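Local structure of uncharacterized protein (Bacteroides eggerthii, 4FTD) at residues S367-Y373 with P396-L402; A341-F347 with A412-I418. The protein is of unknown function but folds as an immunoglobulin-like domain joined to a six-bladed beta-propeller, and probably takes part in carbohydrate metabolism. All blocks are in the same frame, centred on the assembly; numbering follows the deposited sequence.

Both interactions lie in the beta-propeller. From the N terminus, the chain first reaches 341-347, which holds the innermost strand of one blade, and then continues outward through strand 350-357 to 367-373. After helix 381-390 it returns as 396-402, the last strand of the blade, and closes the loop of interaction 1. Ten residues further on, 412-418 starts the next blade beside 341-347 and closes the loop of interaction 2, inside which interaction 1 is nested. Interaction 1 joins neighbouring strands within one sheet, whereas interaction 2 ties the inner edges of two successive blades together. Their centres are about 12 Å apart, and they do not touch.

Interaction 1 (S367-Y373 with P396-L402); sequences SIALEVY and PIYQFKL
Pro396, Val372 and Leu370 bury the most surface where strand 369-373 runs antiparallel to strand 398-401, the outer pair of a propeller blade. Pro396 lies over one face of the Tyr373 ring in a CH-pi contact, its CB 4.1 Å from the ring centroid. Next comes a classic beta bulge, Ile397 and Tyr398 both facing Val372. Val372 O accepts from Ile397 N at 2.7 Å and only weakly from Tyr398 N at 3.4 Å, while Val372 N gives to Tyr398 O. Val372 CG1 meets Ile397 CG2 at 3.9 Å, because chi1 of -176° sets it opposite the backbone N. Leu370 exchanges two backbone bonds with Phe400, and Leu370 CD2 lies 3.9 Å from Tyr398 CD2, in plane at the ring edge. The next blade's strands 426-435 and 439-446 cover this face. On the other face, beside Ala369, Glu371 OE2 is gripped from opposite faces of the carboxylate by Ser367 OG (2.6 Å) and Gln399 NE2 (2.8 Å), the latter bond lying in the amide plane. Replacing Glu371 by an alanine would probably leave the Gln399 amide without this acceptor and freer to turn, though Ser367 OG also bonds Thr357. Lys401 NZ reaches back to a lone pair of Ser367 O at 2.9 Å. The pair is thus amphipathic: its Leu370 and Val372 face packs on the next blade, and the two donors opposite would probably stabilise an ionised Glu371.

Interaction 2 (A341-F347 with A412-I418); sequences APKVVTF and AQTDYYI
Lys343 and Thr414, Val345 and Tyr416, and Phe347 and Ile418 meet where the innermost strands of two successive propeller blades stand side by side. The strands run nearly parallel, 12° apart, but their axes come no closer than 7.6 Å, so side chains and not a backbone ladder join them. Two hydrogen bonds link the strands. Thr414 OG1 gives to Ala341 O at 2.7 Å, in the carbonyl plane, and Lys343 NZ gives to Thr414 O at 2.8 Å, tilted well out of that carbonyl's plane. The ionic contact uses the same ammonium: the extended Lys343 chain slides past Thr414 and forms a salt bridge from NZ to Asp415 OD1 at 2.7 Å. The other Asp415 oxygen bonds Ser142 and Tyr143 of the following blade, and Lys343 also makes a cation-pi contact with Tyr303 of the preceding one, so the polar chain reaches across four blades. Apolar contacts fill the other end. Val345 CG2 sits over one face of the Tyr416 ring in a CH-pi contact, 3.7 Å from the centroid, and Ile418 CG2 lies in plane at the Phe347 ring edge, 4.0 Å from CD1. With CG set between the backbone N and the carbonyl carbon (chi1 67°), the Tyr416 ring leans across to Val345. A water completes the joint, accepting from Thr346 N at 2.8 Å and hydrogen-bonding Tyr416 OH at 3.1 Å.

Interaction 1 (S367-Y373 with P396-L402)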
ATOM      1  N   SER A 367       1.422   7.105 -15.814  1.00 45.77           N
ATOM      2  CA  SER A 367       0.035   7.251 -15.291  1.00 48.55           C
ATOM      3  C   SER A 367      -0.161   8.422 -14.273  1.00 48.47           C
ATOM      4  O   SER A 367      -1.294   8.911 -14.072  1.00 51.83           O
ATOM      5  CB  SER A 367      -0.423   5.920 -14.656  1.00 46.93           C
ATOM      6  OG  SER A 367       0.414   5.614 -13.519  1.00 49.65           O
ATOM      7  N   ILE A 368       0.933   8.870 -13.646  1.00 48.19           N
ATOM      8  CA  ILE A 368       0.908   9.866 -12.555  1.00 44.10           C
ATOM      9  C   ILE A 368      -0.121   9.440 -11.502  1.00 45.19           C
ATOM     10  O   ILE A 368      -1.161  10.109 -11.288  1.00 44.99           O
ATOM     11  CB  ILE A 368       0.736  11.335 -13.032  1.00 43.53           C
ATOM     12  CG1 ILE A 368       1.756  11.675 -14.130  1.00 48.85           C
ATOM     13  CG2 ILE A 368       0.936  12.322 -11.852  1.00 41.91           C
ATOM     14  CD1 ILE A 368       1.554  13.061 -14.735  1.00 43.69           C
ATOM     15  N   ALA A 369       0.201   8.342 -10.821  1.00 47.77           N
ATOM     16  CA  ALA A 369      -0.764   7.664  -9.987  1.00 46.63           C
ATOM     17  C   ALA A 369      -0.172   6.905  -8.819  1.00 45.82           C
ATOM     18  O   ALA A 369       0.929   6.408  -8.890  1.00 44.71           O
ATOM     19  CB  ALA A 369      -1.575   6.690 -10.859  1.00 46.78           C
ATOM     20  N   LEU A 370      -0.959   6.783  -7.752  1.00 42.71           N
ATOM     21  CA  LEU A 370      -0.668   5.825  -6.692  1.00 43.85           C
ATOM     22  C   LEU A 370      -0.994   4.484  -7.352  1.00 43.93           C
ATOM     23  O   LEU A 370      -2.076   4.340  -7.922  1.00 45.89           O
ATOM     24  CB  LEU A 370      -1.571   6.070  -5.481  1.00 40.90           C
ATOM     25  CG  LEU A 370      -1.502   5.207  -4.223  1.00 49.02           C
ATOM     26  CD1 LEU A 370      -2.177   5.925  -3.046  1.00 41.25           C
ATOM     27  CD2 LEU A 370      -2.133   3.865  -4.464  1.00 43.96           C
ATOM     28  N   GLU A 371      -0.082   3.513  -7.276  1.00 46.66           N
ATOM     29  CA  GLU A 371      -0.349   2.162  -7.775  1.00 48.39           C
ATOM     30  C   GLU A 371       0.049   1.134  -6.735  1.00 47.03           C
ATOM     31  O   GLU A 371       1.035   1.310  -6.033  1.00 46.15           O
ATOM     32  CB  GLU A 371       0.395   1.940  -9.100  1.00 46.93           C
ATOM     33  CG  GLU A 371      -0.263   2.727 -10.223  1.00 53.36           C
ATOM     34  CD  GLU A 371       0.424   2.633 -11.562  1.00 57.20           C
ATOM     35  OE1 GLU A 371       1.491   1.997 -11.673  1.00 56.10           O
ATOM     36  OE2 GLU A 371      -0.118   3.224 -12.516  1.00 58.42           O
ATOM     37  N   VAL A 372      -0.755   0.081  -6.628  1.00 43.41           N
ATOM     38  CA  VAL A 372      -0.506  -1.028  -5.741  1.00 50.01           C
ATOM     39  C   VAL A 372      -0.417  -2.297  -6.581  1.00 46.47           C
ATOM     40  O   VAL A 372      -1.296  -2.565  -7.418  1.00 49.10           O
ATOM     41  CB  VAL A 372      -1.632  -1.170  -4.701  1.00 48.66           C
ATOM     42  CG1 VAL A 372      -1.301  -2.283  -3.727  1.00 46.76           C
ATOM     43  CG2 VAL A 372      -1.832   0.147  -3.972  1.00 45.61           C
ATOM     44  N   TYR A 373       0.646  -3.069  -6.354  1.00 46.73           N
ATOM     45  CA  TYR A 373       0.870  -4.325  -7.030  1.00 51.80           C
ATOM     46  C   TYR A 373       0.795  -5.438  -6.018  1.00 49.67           C
ATOM     47  O   TYR A 373       1.221  -5.277  -4.873  1.00 51.51           O
ATOM     48  CB  TYR A 373       2.221  -4.337  -7.715  1.00 49.29           C
ATOM     49  CG  TYR A 373       2.271  -3.423  -8.880  1.00 49.93           C
ATOM     50  CD1 TYR A 373       1.903  -3.873 -10.155  1.00 56.51           C
ATOM     51  CD2 TYR A 373       2.646  -2.096  -8.721  1.00 46.99           C
ATOM     52  CE1 TYR A 373       1.931  -3.036 -11.235  1.00 54.84           C
ATOM     53  CE2 TYR A 373       2.694  -1.247  -9.797  1.00 49.82           C
ATOM     54  CZ  TYR A 373       2.342  -1.714 -11.045  1.00 56.07           C
ATOM     55  OH  TYR A 373       2.384  -0.853 -12.089  1.00 52.09           O
ATOM     56  N   PRO A 396      -1.486  -3.143 -11.968  1.00 56.10           N
ATOM     57  CA  PRO A 396      -1.685  -2.917 -10.536  1.00 53.52           C
ATOM     58  C   PRO A 396      -3.050  -3.456 -10.092  1.00 57.04           C
ATOM     59  O   PRO A 396      -3.966  -3.524 -10.896  1.00 55.20           O
ATOM     60  CB  PRO A 396      -1.634  -1.396 -10.394  1.00 51.48           C
ATOM     61  CG  PRO A 396      -1.803  -0.850 -11.751  1.00 64.03           C
ATOM     62  CD  PRO A 396      -1.320  -1.890 -12.717  1.00 57.92           C
ATOM     63  N   ILE A 397      -3.156  -3.893  -8.841  1.00 53.13           N
ATOM     64  CA  ILE A 397      -4.422  -4.319  -8.251  1.00 54.08           C
ATOM     65  C   ILE A 397      -5.250  -3.083  -7.818  1.00 58.84           C
ATOM     66  O   ILE A 397      -6.426  -3.193  -7.583  1.00 54.66           O
ATOM     67  CB  ILE A 397      -4.178  -5.298  -7.084  1.00 60.04           C
ATOM     68  CG1 ILE A 397      -5.470  -5.981  -6.643  1.00 75.12           C
ATOM     69  CG2 ILE A 397      -3.535  -4.604  -5.903  1.00 49.24           C
ATOM     70  CD1 ILE A 397      -5.240  -7.082  -5.632  1.00 93.92           C
ATOM     71  N   TYR A 398      -4.635  -1.906  -7.718  1.00 53.82           N
ATOM     72  CA  TYR A 398      -5.360  -0.660  -7.403  1.00 49.56           C
ATOM     73  C   TYR A 398      -4.584   0.524  -7.976  1.00 50.11           C
ATOM     74  O   TYR A 398      -3.362   0.518  -7.944  1.00 50.92           O
ATOM     75  CB  TYR A 398      -5.534  -0.464  -5.878  1.00 48.46           C
ATOM     76  CG  TYR A 398      -6.242   0.828  -5.532  1.00 49.24           C
ATOM     77  CD1 TYR A 398      -7.621   0.945  -5.687  1.00 52.43           C
ATOM     78  CD2 TYR A 398      -5.525   1.957  -5.111  1.00 49.79           C
ATOM     79  CE1 TYR A 398      -8.277   2.139  -5.407  1.00 57.26           C
ATOM     80  CE2 TYR A 398      -6.171   3.159  -4.840  1.00 47.45           C
ATOM     81  CZ  TYR A 398      -7.541   3.244  -4.977  1.00 52.16           C
ATOM     82  OH  TYR A 398      -8.168   4.430  -4.723  1.00 49.06           O
ATOM     83  N   GLN A 399      -5.301   1.524  -8.491  1.00 49.73           N
ATOM     84  CA  GLN A 399      -4.701   2.730  -9.041  1.00 48.28           C
ATOM     85  C   GLN A 399      -5.546   3.930  -8.680  1.00 49.14           C
ATOM     86  O   GLN A 399      -6.775   3.861  -8.746  1.00 49.24           O
ATOM     87  CB  GLN A 399      -4.645   2.653 -10.560  1.00 52.27           C
ATOM     88  CG  GLN A 399      -3.905   3.805 -11.224  1.00 52.70           C
ATOM     89  CD  GLN A 399      -3.937   3.711 -12.724  1.00 57.30           C
ATOM     90  OE1 GLN A 399      -4.996   3.788 -13.338  1.00 59.85           O
ATOM     91  NE2 GLN A 399      -2.784   3.552 -13.318  1.00 56.03           N
ATOM     92  N   PHE A 400      -4.890   5.011  -8.267  1.00 49.33           N
ATOM     93  CA  PHE A 400      -5.559   6.281  -8.063  1.00 45.97           C
ATOM     94  C   PHE A 400      -4.740   7.321  -8.808  1.00 47.31           C
ATOM     95  O   PHE A 400      -3.617   7.602  -8.440  1.00 45.97           O
ATOM     96  CB  PHE A 400      -5.738   6.667  -6.594  1.00 46.44           C
ATOM     97  CG  PHE A 400      -6.613   7.883  -6.432  1.00 46.99           C
ATOM     98  CD1 PHE A 400      -6.077   9.160  -6.549  1.00 49.43           C
ATOM     99  CD2 PHE A 400      -7.984   7.747  -6.241  1.00 52.01           C
ATOM    100  CE1 PHE A 400      -6.885  10.286  -6.458  1.00 47.87           C
ATOM    101  CE2 PHE A 400      -8.802   8.873  -6.148  1.00 54.26           C
ATOM    102  CZ  PHE A 400      -8.249  10.143  -6.275  1.00 53.39           C
ATOM    103  N   LYS A 401      -5.311   7.853  -9.869  1.00 44.66           N
ATOM    104  CA  LYS A 401      -4.669   8.837 -10.703  1.00 47.36           C
ATOM    105  C   LYS A 401      -4.729  10.210 -10.048  1.00 49.50           C
ATOM    106  O   LYS A 401      -5.820  10.679  -9.713  1.00 46.98           O
ATOM    107  CB  LYS A 401      -5.376   8.845 -12.045  1.00 51.02           C
ATOM    108  CG  LYS A 401      -4.972   7.689 -12.944  1.00 52.92           C
ATOM    109  CD  LYS A 401      -5.705   7.807 -14.266  1.00 63.62           C
ATOM    110  CE  LYS A 401      -4.760   7.713 -15.440  1.00 78.79           C
ATOM    111  NZ  LYS A 401      -3.791   8.860 -15.572  1.00 58.19           N
ATOM    112  N   LEU A 402      -3.567  10.861  -9.910  1.00 42.88           N
ATOM    113  CA  LEU A 402      -3.449  12.148  -9.227  1.00 46.86           C
ATOM    114  C   LEU A 402      -3.678  13.333 -10.177  1.00 43.44           C
ATOM    115  O   LEU A 402      -3.737  14.466  -9.733  1.00 48.74           O
ATOM    116  CB  LEU A 402      -2.075  12.260  -8.530  1.00 45.55           C
ATOM    117  CG  LEU A 402      -1.706  11.237  -7.443  1.00 51.05           C
ATOM    118  CD1 LEU A 402      -0.203  11.245  -7.122  1.00 44.23           C
ATOM    119  CD2 LEU A 402      -2.546  11.535  -6.225  1.00 40.81           C
TER

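Interaction 2 (A341-F347 with A412-I418)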
ATOM      1  N   ALA A 341       9.432   5.760  -5.320  1.00 38.61           N
ATOM      2  CA  ALA A 341       9.099   5.547  -3.904  1.00 44.71           C
ATOM      3  C   ALA A 341       8.512   4.131  -3.589  1.00 46.09           C
ATOM      4  O   ALA A 341       7.476   4.026  -2.972  1.00 40.96           O
ATOM      5  CB  ALA A 341       8.166   6.663  -3.431  1.00 34.58           C
ATOM      6  N   PRO A 342       9.197   3.048  -4.010  1.00 41.54           N
ATOM      7  CA  PRO A 342       8.688   1.662  -3.838  1.00 46.01           C
ATOM      8  C   PRO A 342       8.721   1.169  -2.393  1.00 43.83           C
ATOM      9  O   PRO A 342       9.817   1.003  -1.819  1.00 46.19           O
ATOM     10  CB  PRO A 342       9.648   0.823  -4.716  1.00 42.46           C
ATOM     11  CG  PRO A 342      10.907   1.611  -4.717  1.00 39.59           C
ATOM     12  CD  PRO A 342      10.526   3.050  -4.622  1.00 42.65           C
ATOM     13  N   LYS A 343       7.537   0.974  -1.797  1.00 42.18           N
ATOM     14  CA  LYS A 343       7.438   0.492  -0.423  1.00 46.16           C
ATOM     15  C   LYS A 343       6.661  -0.815  -0.346  1.00 49.00           C
ATOM     16  O   LYS A 343       5.568  -0.936  -0.903  1.00 48.11           O
ATOM     17  CB  LYS A 343       6.777   1.550   0.484  1.00 45.99           C
ATOM     18  CG  LYS A 343       7.549   2.859   0.551  1.00 42.14           C
ATOM     19  CD  LYS A 343       7.131   3.818   1.668  1.00 40.26           C
ATOM     20  CE  LYS A 343       8.018   5.066   1.661  1.00 41.80           C
ATOM     21  NZ  LYS A 343       7.630   6.088   2.707  1.00 47.63           N
ATOM     22  N   VAL A 344       7.225  -1.783   0.352  1.00 42.83           N
ATOM     23  CA  VAL A 344       6.570  -3.084   0.555  1.00 46.80           C
ATOM     24  C   VAL A 344       5.711  -3.018   1.816  1.00 51.90           C
ATOM     25  O   VAL A 344       6.207  -2.684   2.864  1.00 52.21           O
ATOM     26  CB  VAL A 344       7.585  -4.226   0.663  1.00 48.10           C
ATOM     27  CG1 VAL A 344       6.878  -5.558   0.986  1.00 48.40           C
ATOM     28  CG2 VAL A 344       8.404  -4.311  -0.617  1.00 45.97           C
ATOM     29  N   VAL A 345       4.418  -3.337   1.675  1.00 48.45           N
ATOM     30  CA  VAL A 345       3.426  -3.303   2.743  1.00 50.67           C
ATOM     31  C   VAL A 345       2.902  -4.704   2.999  1.00 52.18           C
ATOM     32  O   VAL A 345       2.437  -5.342   2.055  1.00 51.36           O
ATOM     33  CB  VAL A 345       2.195  -2.457   2.283  1.00 52.13           C
ATOM     34  CG1 VAL A 345       1.146  -2.366   3.373  1.00 57.99           C
ATOM     35  CG2 VAL A 345       2.637  -1.072   1.882  1.00 57.19           C
ATOM     36  N   THR A 346       3.001  -5.191   4.246  1.00 52.27           N
ATOM     37  CA  THR A 346       2.398  -6.463   4.638  1.00 54.54           C
ATOM     38  C   THR A 346       1.121  -6.157   5.406  1.00 53.59           C
ATOM     39  O   THR A 346       1.146  -5.411   6.372  1.00 55.30           O
ATOM     40  CB  THR A 346       3.325  -7.324   5.504  1.00 56.13           C
ATOM     41  OG1 THR A 346       4.507  -7.605   4.756  1.00 60.80           O
ATOM     42  CG2 THR A 346       2.629  -8.667   5.901  1.00 51.97           C
ATOM     43  N   PHE A 347       0.009  -6.760   4.981  1.00 51.29           N
ATOM     44  CA  PHE A 347      -1.298  -6.461   5.541  1.00 50.59           C
ATOM     45  C   PHE A 347      -2.235  -7.658   5.459  1.00 52.90           C
ATOM     46  O   PHE A 347      -2.506  -8.154   4.355  1.00 51.17           O
ATOM     47  CB  PHE A 347      -1.923  -5.279   4.801  1.00 49.49           C
ATOM     48  CG  PHE A 347      -3.278  -4.889   5.312  1.00 53.29           C
ATOM     49  CD1 PHE A 347      -3.401  -4.139   6.475  1.00 53.35           C
ATOM     50  CD2 PHE A 347      -4.440  -5.255   4.622  1.00 55.57           C
ATOM     51  CE1 PHE A 347      -4.660  -3.772   6.959  1.00 52.01           C
ATOM     52  CE2 PHE A 347      -5.702  -4.908   5.112  1.00 54.17           C
ATOM     53  CZ  PHE A 347      -5.812  -4.158   6.277  1.00 53.80           C
ATOM     54  N   ALA A 412       7.917  12.452  -6.245  1.00 38.43           N
ATOM     55  CA  ALA A 412       6.738  11.735  -5.742  1.00 36.29           C
ATOM     56  C   ALA A 412       7.108  10.943  -4.509  1.00 41.00           C
ATOM     57  O   ALA A 412       8.243  10.470  -4.393  1.00 36.96           O
ATOM     58  CB  ALA A 412       6.147  10.795  -6.794  1.00 36.97           C
ATOM     59  N   GLN A 413       6.167  10.857  -3.569  1.00 35.42           N
ATOM     60  CA  GLN A 413       6.345  10.161  -2.315  1.00 37.62           C
ATOM     61  C   GLN A 413       5.146   9.200  -2.128  1.00 41.85           C
ATOM     62  O   GLN A 413       4.054   9.374  -2.693  1.00 36.40           O
ATOM     63  CB  GLN A 413       6.379  11.123  -1.098  1.00 33.64           C
ATOM     64  CG  GLN A 413       7.535  12.115  -1.102  1.00 36.53           C
ATOM     65  CD  GLN A 413       7.375  13.233  -2.096  1.00 39.82           C
ATOM     66  OE1 GLN A 413       6.271  13.783  -2.253  1.00 37.94           O
ATOM     67  NE2 GLN A 413       8.466  13.610  -2.755  1.00 36.23           N
ATOM     68  N   THR A 414       5.413   8.163  -1.360  1.00 35.26           N
ATOM     69  CA  THR A 414       4.403   7.224  -0.879  1.00 40.28           C
ATOM     70  C   THR A 414       4.585   7.054   0.620  1.00 38.27           C
ATOM     71  O   THR A 414       5.655   7.301   1.188  1.00 38.63           O
ATOM     72  CB  THR A 414       4.481   5.843  -1.554  1.00 40.40           C
ATOM     73  OG1 THR A 414       5.763   5.261  -1.300  1.00 43.69           O
ATOM     74  CG2 THR A 414       4.199   5.949  -3.042  1.00 39.34           C
ATOM     75  N   ASP A 415       3.525   6.606   1.264  1.00 37.59           N
ATOM     76  CA  ASP A 415       3.556   6.281   2.696  1.00 36.52           C
ATOM     77  C   ASP A 415       2.331   5.430   2.995  1.00 43.06           C
ATOM     78  O   ASP A 415       1.408   5.383   2.201  1.00 40.07           O
ATOM     79  CB  ASP A 415       3.520   7.544   3.580  1.00 35.49           C
ATOM     80  CG  ASP A 415       4.909   8.110   3.909  1.00 45.75           C
ATOM     81  OD1 ASP A 415       5.828   7.336   4.344  1.00 41.30           O
ATOM     82  OD2 ASP A 415       5.053   9.360   3.771  1.00 39.55           O
ATOM     83  N   TYR A 416       2.325   4.770   4.140  1.00 44.69           N
ATOM     84  CA  TYR A 416       1.143   4.011   4.526  1.00 44.57           C
ATOM     85  C   TYR A 416       1.049   3.920   6.012  1.00 46.65           C
ATOM     86  O   TYR A 416       2.042   4.133   6.700  1.00 45.10           O
ATOM     87  CB  TYR A 416       1.191   2.601   3.909  1.00 41.50           C
ATOM     88  CG  TYR A 416       2.287   1.729   4.460  1.00 43.33           C
ATOM     89  CD1 TYR A 416       3.572   1.741   3.902  1.00 54.30           C
ATOM     90  CD2 TYR A 416       2.043   0.863   5.535  1.00 50.44           C
ATOM     91  CE1 TYR A 416       4.576   0.936   4.423  1.00 52.16           C
ATOM     92  CE2 TYR A 416       3.043   0.060   6.054  1.00 57.61           C
ATOM     93  CZ  TYR A 416       4.294   0.104   5.484  1.00 54.78           C
ATOM     94  OH  TYR A 416       5.247  -0.675   5.990  1.00 54.85           O
ATOM     95  N   TYR A 417      -0.139   3.550   6.475  1.00 43.85           N
ATOM     96  CA  TYR A 417      -0.454   3.349   7.874  1.00 41.07           C
ATOM     97  C   TYR A 417      -1.486   2.214   7.994  1.00 46.49           C
ATOM     98  O   TYR A 417      -2.465   2.168   7.237  1.00 45.31           O
ATOM     99  CB  TYR A 417      -1.040   4.629   8.462  1.00 46.40           C
ATOM    100  CG  TYR A 417      -1.582   4.463   9.852  1.00 51.11           C
ATOM    101  CD1 TYR A 417      -0.719   4.375  10.932  1.00 52.71           C
ATOM    102  CD2 TYR A 417      -2.968   4.426  10.088  1.00 58.25           C
ATOM    103  CE1 TYR A 417      -1.211   4.223  12.221  1.00 56.92           C
ATOM    104  CE2 TYR A 417      -3.472   4.281  11.384  1.00 57.50           C
ATOM    105  CZ  TYR A 417      -2.584   4.177  12.433  1.00 62.01           C
ATOM    106  OH  TYR A 417      -3.049   4.044  13.705  1.00 69.61           O
ATOM    107  N   ILE A 418      -1.246   1.310   8.929  1.00 47.03           N
ATOM    108  CA  ILE A 418      -2.134   0.182   9.221  1.00 51.39           C
ATOM    109  C   ILE A 418      -2.835   0.410  10.541  1.00 53.88           C
ATOM    110  O   ILE A 418      -2.194   0.581  11.552  1.00 53.78           O
ATOM    111  CB  ILE A 418      -1.345  -1.144   9.254  1.00 49.04           C
ATOM    112  CG1 ILE A 418      -0.828  -1.420   7.823  1.00 50.49           C
ATOM    113  CG2 ILE A 418      -2.239  -2.294   9.783  1.00 50.32           C
ATOM    114  CD1 ILE A 418       0.078  -2.617   7.644  1.00 51.29           C
TER
HETATM  115  O   HOH W   1       4.203  -3.596   6.235  1.00 60.03           O